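PDB 7C7D: alpha-1,3-glucanase from Streptomyces thermodiastaticus, which hydrolyses the alpha-1,3-glycosidic linkages of alpha-1,3-glucan as a thermostable glycoside hydrolase of family GH87. Local coordinates for residues A[128-133]-A[167-173]; A[162-166]-A[323-327]. All blocks are in the same frame, centred on the assembly; numbering follows the deposited sequence.

Contact 1: A[128-133]-A[167-173]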
loop_
_atom_site.group_PDB
_atom_site.type_symbol
_atom_site.label_atom_id
_atom_site.label_comp_id
_atom_site.label_asym_id
_atom_site.label_seq_id
_atom_site.Cartn_x
_atom_site.Cartn_y
_atom_site.Cartn_z
ATOM N N VAL A 128 -7.277 -24.069 -12.012
ATOM C CA VAL A 128 -5.842 -23.912 -12.219
ATOM C C VAL A 128 -5.319 -25.151 -12.932
ATOM O O VAL A 128 -5.567 -26.279 -12.493
ATOM C CB VAL A 128 -5.096 -23.682 -10.891
ATOM C CG1 VAL A 128 -3.624 -23.396 -11.148
ATOM C CG2 VAL A 128 -5.731 -22.534 -10.107
ATOM N N TYR A 129 -4.605 -24.933 -14.033
ATOM C CA TYR A 129 -3.937 -25.989 -14.774
ATOM C C TYR A 129 -2.444 -25.707 -14.741
ATOM O O TYR A 129 -2.020 -24.547 -14.775
ATOM C CB TYR A 129 -4.396 -26.015 -16.238
ATOM C CG TYR A 129 -5.822 -26.477 -16.454
ATOM C CD1 TYR A 129 -6.897 -25.689 -16.065
ATOM C CD2 TYR A 129 -6.092 -27.696 -17.065
ATOM C CE1 TYR A 129 -8.199 -26.105 -16.268
ATOM C CE2 TYR A 129 -7.392 -28.123 -17.272
ATOM C CZ TYR A 129 -8.441 -27.324 -16.870
ATOM O OH TYR A 129 -9.734 -27.744 -17.074
ATOM N N VAL A 130 -1.650 -26.768 -14.668
ATOM C CA VAL A 130 -0.203 -26.667 -14.775
ATOM C C VAL A 130 0.217 -27.612 -15.887
ATOM O O VAL A 130 0.075 -28.834 -15.757
ATOM C CB VAL A 130 0.505 -27.011 -13.461
ATOM C CG1 VAL A 130 2.001 -27.102 -13.698
ATOM C CG2 VAL A 130 0.176 -25.977 -12.385
ATOM N N ASN A 131 0.717 -27.047 -16.986
ATOM C CA ASN A 131 1.175 -27.834 -18.132
ATOM C C ASN A 131 0.030 -28.619 -18.770
ATOM O O ASN A 131 0.196 -29.765 -19.188
ATOM C CB ASN A 131 2.345 -28.751 -17.764
ATOM C CG ASN A 131 3.590 -27.978 -17.385
ATOM O OD1 ASN A 131 4.365 -28.407 -16.529
ATOM N ND2 ASN A 131 3.791 -26.830 -18.022
ATOM N N GLY A 132 -1.144 -27.997 -18.844
ATOM C CA GLY A 132 -2.295 -28.617 -19.464
ATOM C C GLY A 132 -3.026 -29.634 -18.614
ATOM O O GLY A 132 -4.057 -30.156 -19.059
ATOM N N THR A 133 -2.535 -29.936 -17.416
ATOM C CA THR A 133 -3.188 -30.869 -16.508
ATOM C C THR A 133 -3.866 -30.091 -15.390
ATOM O O THR A 133 -3.237 -29.246 -14.743
ATOM C CB THR A 133 -2.180 -31.862 -15.924
ATOM O OG1 THR A 133 -1.351 -31.197 -14.963
ATOM C CG2 THR A 133 -1.308 -32.435 -17.025
ATOM N N LEU A 167 -3.306 -19.827 -3.437
ATOM C CA LEU A 167 -3.344 -21.281 -3.417
ATOM C C LEU A 167 -1.918 -21.803 -3.456
ATOM O O LEU A 167 -1.115 -21.351 -4.279
ATOM C CB LEU A 167 -4.104 -21.784 -4.649
ATOM C CG LEU A 167 -4.542 -23.241 -4.749
ATOM C CD1 LEU A 167 -5.147 -23.713 -3.440
ATOM C CD2 LEU A 167 -5.531 -23.394 -5.892
ATOM N N LEU A 168 -1.604 -22.740 -2.565
ATOM C CA LEU A 168 -0.405 -23.544 -2.745
ATOM C C LEU A 168 -0.642 -24.488 -3.916
ATOM O O LEU A 168 -1.700 -25.116 -4.012
ATOM C CB LEU A 168 -0.114 -24.353 -1.480
ATOM C CG LEU A 168 0.338 -23.572 -0.242
ATOM C CD1 LEU A 168 0.293 -24.448 1.003
ATOM C CD2 LEU A 168 1.730 -22.993 -0.436
ATOM N N LEU A 169 0.334 -24.579 -4.821
ATOM C CA LEU A 169 0.120 -25.374 -6.027
ATOM C C LEU A 169 0.191 -26.876 -5.774
ATOM O O LEU A 169 -0.287 -27.649 -6.610
ATOM C CB LEU A 169 1.110 -24.975 -7.122
ATOM C CG LEU A 169 0.957 -23.558 -7.682
ATOM C CD1 LEU A 169 2.112 -23.230 -8.617
ATOM C CD2 LEU A 169 -0.379 -23.381 -8.387
ATOM N N GLY A 170 0.761 -27.309 -4.649
ATOM C CA GLY A 170 1.045 -28.717 -4.452
ATOM C C GLY A 170 2.121 -29.260 -5.363
ATOM O O GLY A 170 2.371 -30.473 -5.360
ATOM N N ARG A 171 2.768 -28.385 -6.125
ATOM C CA ARG A 171 3.763 -28.690 -7.134
ATOM C C ARG A 171 4.753 -27.539 -7.074
ATOM O O ARG A 171 4.427 -26.454 -6.590
ATOM C CB ARG A 171 3.092 -28.710 -8.516
ATOM C CG ARG A 171 3.789 -29.502 -9.602
ATOM C CD ARG A 171 3.318 -29.013 -10.970
ATOM N NE ARG A 171 3.746 -29.892 -12.054
ATOM C CZ ARG A 171 2.928 -30.649 -12.782
ATOM N NH1 ARG A 171 1.619 -30.638 -12.561
ATOM N NH2 ARG A 171 3.425 -31.418 -13.742
ATOM N N ASP A 172 5.966 -27.768 -7.554
ATOM C CA ASP A 172 6.922 -26.676 -7.735
ATOM C C ASP A 172 7.219 -26.492 -9.220
ATOM O O ASP A 172 8.085 -27.166 -9.782
ATOM C CB ASP A 172 8.183 -26.829 -6.886
ATOM C CG ASP A 172 7.885 -26.869 -5.397
ATOM O OD1 ASP A 172 8.535 -26.106 -4.652
ATOM O OD2 ASP A 172 7.020 -27.662 -4.965
ATOM N N VAL A 173 6.491 -25.567 -9.845
ATOM C CA VAL A 173 6.692 -25.221 -11.247
ATOM C C VAL A 173 7.989 -24.437 -11.384
ATOM O O VAL A 173 8.566 -23.989 -10.386
ATOM C CB VAL A 173 5.491 -24.433 -11.801
ATOM C CG1 VAL A 173 4.221 -25.248 -11.646
ATOM C CG2 VAL A 173 5.356 -23.098 -11.080
#
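Two antiparallel sheets of the N-terminal beta-sandwich-like domain face each other here, Val128 and Val130 of strand 123-130 packing against Leu167, Leu169, Arg171 and Val173. The chain turns a corner at Gly170 and Arg171, and on either side of the corner Leu167, Leu169 and Val173 reach strand 123-130. At the inner end the valine methyls reach leucine tips: Val128 CG2 lies 4.3 Å from Leu167 CD2, while CG1 of Val128 stands equally far from Leu169 CD2. Packing is closer at Val130. Val130 CG1, held anti to the backbone N (chi1 171°), meets Val173 CG1 at 3.5 Å and Arg171 CD at 3.6 Å. The arginine comes from the other direction, its chain extended from CG to NE, and runs counter to the valine; Val130 CG1 sits 3.3 Å above the plane of the Arg171 guanidinium, displaced toward its rim. Val179 and Leu181 of the neighbouring strand 178-183 also touch Val128, and Val105 touches Val173, continuing the apolar layer.

Beyond Val130 the chain reverses through a type I' beta turn ending at Thr133. Asn131 and Gly132, its two central residues, both have positive phi, as a type I' turn requires, and the carbonyl oxygen of Val130 accepts hydrogen bonds from both the backbone N and the hydroxyl of Thr133, Thr133 OG1 lying 2.9 Å from Val130 O. With the hydroxyl turned back onto the turn, Thr133 OG1 stays 3.9 Å from Arg171 NH1, the two side chains crossing at about a right angle with no hydrogen bond between them.

No hydrogen bond or salt bridge crosses between the two segments. Their cohesion is therefore mainly apolar, with buried valine and leucine methyls at the inside and the aliphatic stem and guanidinium face of Arg171 extending that surface over Val130 toward solvent.

Contact 2: A[162-166]-A[323-327]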
loop_
_atom_site.group_PDB
_atom_site.type_symbol
_atom_site.label_atom_id
_atom_site.label_comp_id
_atom_site.label_asym_id
_atom_site.label_seq_id
_atom_site.Cartn_x
_atom_site.Cartn_y
_atom_site.Cartn_z
ATOM N N TYR A 162 -11.350 -5.161 -6.819
ATOM C CA TYR A 162 -10.538 -6.361 -6.912
ATOM C C TYR A 162 -10.361 -6.990 -5.538
ATOM O O TYR A 162 -10.780 -6.449 -4.512
ATOM C CB TYR A 162 -9.175 -6.047 -7.569
ATOM C CG TYR A 162 -9.302 -5.637 -9.026
ATOM C CD1 TYR A 162 -9.605 -4.328 -9.373
ATOM C CD2 TYR A 162 -9.145 -6.573 -10.052
ATOM C CE1 TYR A 162 -9.749 -3.951 -10.697
ATOM C CE2 TYR A 162 -9.301 -6.216 -11.381
ATOM C CZ TYR A 162 -9.600 -4.900 -11.694
ATOM O OH TYR A 162 -9.755 -4.542 -13.012
ATOM N N ASP A 163 -9.718 -8.150 -5.539
ATOM C CA ASP A 163 -9.481 -8.968 -4.364
ATOM C C ASP A 163 -8.333 -9.891 -4.736
ATOM O O ASP A 163 -8.017 -10.054 -5.916
ATOM C CB ASP A 163 -10.744 -9.780 -4.049
ATOM C CG ASP A 163 -10.648 -10.535 -2.761
ATOM O OD1 ASP A 163 -10.224 -9.925 -1.763
ATOM O OD2 ASP A 163 -11.020 -11.737 -2.752
ATOM N N ASN A 164 -7.711 -10.497 -3.728
ATOM C CA ASN A 164 -6.601 -11.414 -3.946
ATOM C C ASN A 164 -6.958 -12.781 -3.390
ATOM O O ASN A 164 -7.425 -12.901 -2.250
ATOM C CB ASN A 164 -5.311 -10.891 -3.318
ATOM C CG ASN A 164 -4.715 -9.746 -4.115
ATOM O OD1 ASN A 164 -3.831 -9.949 -4.943
ATOM N ND2 ASN A 164 -5.221 -8.536 -3.888
ATOM N N THR A 165 -6.735 -13.805 -4.198
ATOM C CA THR A 165 -6.985 -15.177 -3.799
ATOM C C THR A 165 -5.707 -15.974 -4.019
ATOM O O THR A 165 -4.977 -15.736 -4.987
ATOM C CB THR A 165 -8.175 -15.750 -4.585
ATOM O OG1 THR A 165 -8.458 -17.070 -4.121
ATOM C CG2 THR A 165 -7.904 -15.771 -6.089
ATOM N N ARG A 166 -5.414 -16.893 -3.101
ATOM C CA ARG A 166 -4.138 -17.593 -3.119
ATOM C C ARG A 166 -4.332 -19.096 -3.007
ATOM O O ARG A 166 -5.353 -19.586 -2.518
ATOM C CB ARG A 166 -3.197 -17.100 -2.011
ATOM C CG ARG A 166 -3.600 -17.524 -0.607
ATOM C CD ARG A 166 -2.583 -17.063 0.435
ATOM N NE ARG A 166 -2.961 -17.485 1.780
ATOM C CZ ARG A 166 -2.192 -17.362 2.857
ATOM N NH1 ARG A 166 -0.979 -16.835 2.759
ATOM N NH2 ARG A 166 -2.633 -17.785 4.034
ATOM N N TRP A 323 1.007 -12.375 6.671
ATOM C CA TRP A 323 0.055 -12.149 5.591
ATOM C C TRP A 323 -1.187 -11.546 6.234
ATOM O O TRP A 323 -1.853 -12.216 7.030
ATOM C CB TRP A 323 -0.292 -13.481 4.937
ATOM C CG TRP A 323 -1.252 -13.405 3.806
ATOM C CD1 TRP A 323 -2.608 -13.214 3.873
ATOM C CD2 TRP A 323 -0.935 -13.561 2.423
ATOM N NE1 TRP A 323 -3.145 -13.222 2.605
ATOM C CE2 TRP A 323 -2.138 -13.436 1.700
ATOM C CE3 TRP A 323 0.257 -13.783 1.721
ATOM C CZ2 TRP A 323 -2.185 -13.545 0.309
ATOM C CZ3 TRP A 323 0.207 -13.884 0.344
ATOM C CH2 TRP A 323 -1.005 -13.759 -0.347
ATOM N N ILE A 324 -1.487 -10.291 5.904
ATOM C CA ILE A 324 -2.568 -9.535 6.533
ATOM C C ILE A 324 -3.555 -9.170 5.438
ATOM O O ILE A 324 -3.161 -8.575 4.427
ATOM C CB ILE A 324 -2.029 -8.262 7.204
ATOM C CG1 ILE A 324 -0.910 -8.592 8.195
ATOM C CG2 ILE A 324 -3.155 -7.465 7.855
ATOM C CD1 ILE A 324 -1.295 -9.544 9.291
ATOM N N GLN A 325 -4.827 -9.537 5.618
ATOM C CA GLN A 325 -5.776 -9.390 4.528
ATOM C C GLN A 325 -7.196 -9.247 5.064
ATOM O O GLN A 325 -7.544 -9.825 6.093
ATOM C CB GLN A 325 -5.683 -10.609 3.599
ATOM C CG GLN A 325 -6.525 -10.521 2.355
ATOM C CD GLN A 325 -6.400 -11.752 1.472
ATOM O OE1 GLN A 325 -6.024 -12.838 1.935
ATOM N NE2 GLN A 325 -6.713 -11.589 0.193
ATOM N N HIS A 326 -8.029 -8.505 4.325
ATOM C CA HIS A 326 -9.473 -8.432 4.609
ATOM C C HIS A 326 -9.752 -7.854 5.993
ATOM O O HIS A 326 -10.610 -8.343 6.734
ATOM C CB HIS A 326 -10.191 -9.767 4.404
ATOM C CG HIS A 326 -10.178 -10.246 2.989
ATOM N ND1 HIS A 326 -10.311 -11.576 2.651
ATOM C CD2 HIS A 326 -10.040 -9.572 1.821
ATOM C CE1 HIS A 326 -10.251 -11.702 1.336
ATOM N NE2 HIS A 326 -10.089 -10.501 0.809
ATOM N N VAL A 327 -9.019 -6.799 6.336
ATOM C CA VAL A 327 -9.282 -5.991 7.521
ATOM C C VAL A 327 -9.537 -4.559 7.065
ATOM O O VAL A 327 -9.498 -4.266 5.862
ATOM C CB VAL A 327 -8.142 -6.092 8.555
ATOM C CG1 VAL A 327 -8.064 -7.502 9.107
ATOM C CG2 VAL A 327 -6.788 -5.707 7.939
#
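Arg166 lies over one face of the Trp323 indole where a strand of the N-terminal domain meets the parallel beta-helix. The arginine chain and the indole point in opposing directions, guanidinium and ring planes 34° apart. Arg166 CZ stands 4.0 Å from the centroid of the five-membered ring of Trp323 in a cation-pi contact, and Arg166 CD makes a CH-pi contact with the six-membered ring. Trp267 adds a second cation-pi partner to Arg166, whose NH2 is hydrogen-bonded to Ser266 O. An alanine in place of Trp323 would probably leave the Arg166 guanidinium without this aromatic face and Gln325 OE1 without its indole donor.

That donor, Trp323 NE1, approaches Gln325 OE1 from above the carbonyl plane at 3.0 Å. With CG anti to the backbone N (chi1 -175°) and the chain extended beyond it, Gln325 reaches across; its NE2 makes a bent hydrogen bond to Asn164 O at 2.9 Å, tilted from the carbonyl plane, and another to Asp349 OD2, which also accepts from Asn164 N. Gln325 CG lies over the centre of the His326 ring. The imidazole and the Asp163 carboxylate are nearly coplanar, 19° apart, and His326 NE2 donates to the syn lone pair of Asp163 OD1 at 2.6 Å.

Overall arrangement
Strand 163-169 serves both contacts, which follow one another directly along it: its earlier residues, within 162-166, serve contact 2, and its later ones, followed by strand 172-173, serve contact 1. Their centres are about 21 Å apart. Along the chain the segments alternate, 128-133, 162-166, 167-173 and then 323-327. Contact 1 stays within the N-terminal domain, joining its two antiparallel sheets about 28 Å from the centre of the chain. Contact 2 is buried, about 12 Å from that centre, and joins the domain to the parallel beta-helix. The strand thus links apolar packing inside one domain to a polar and aromatic interface between two.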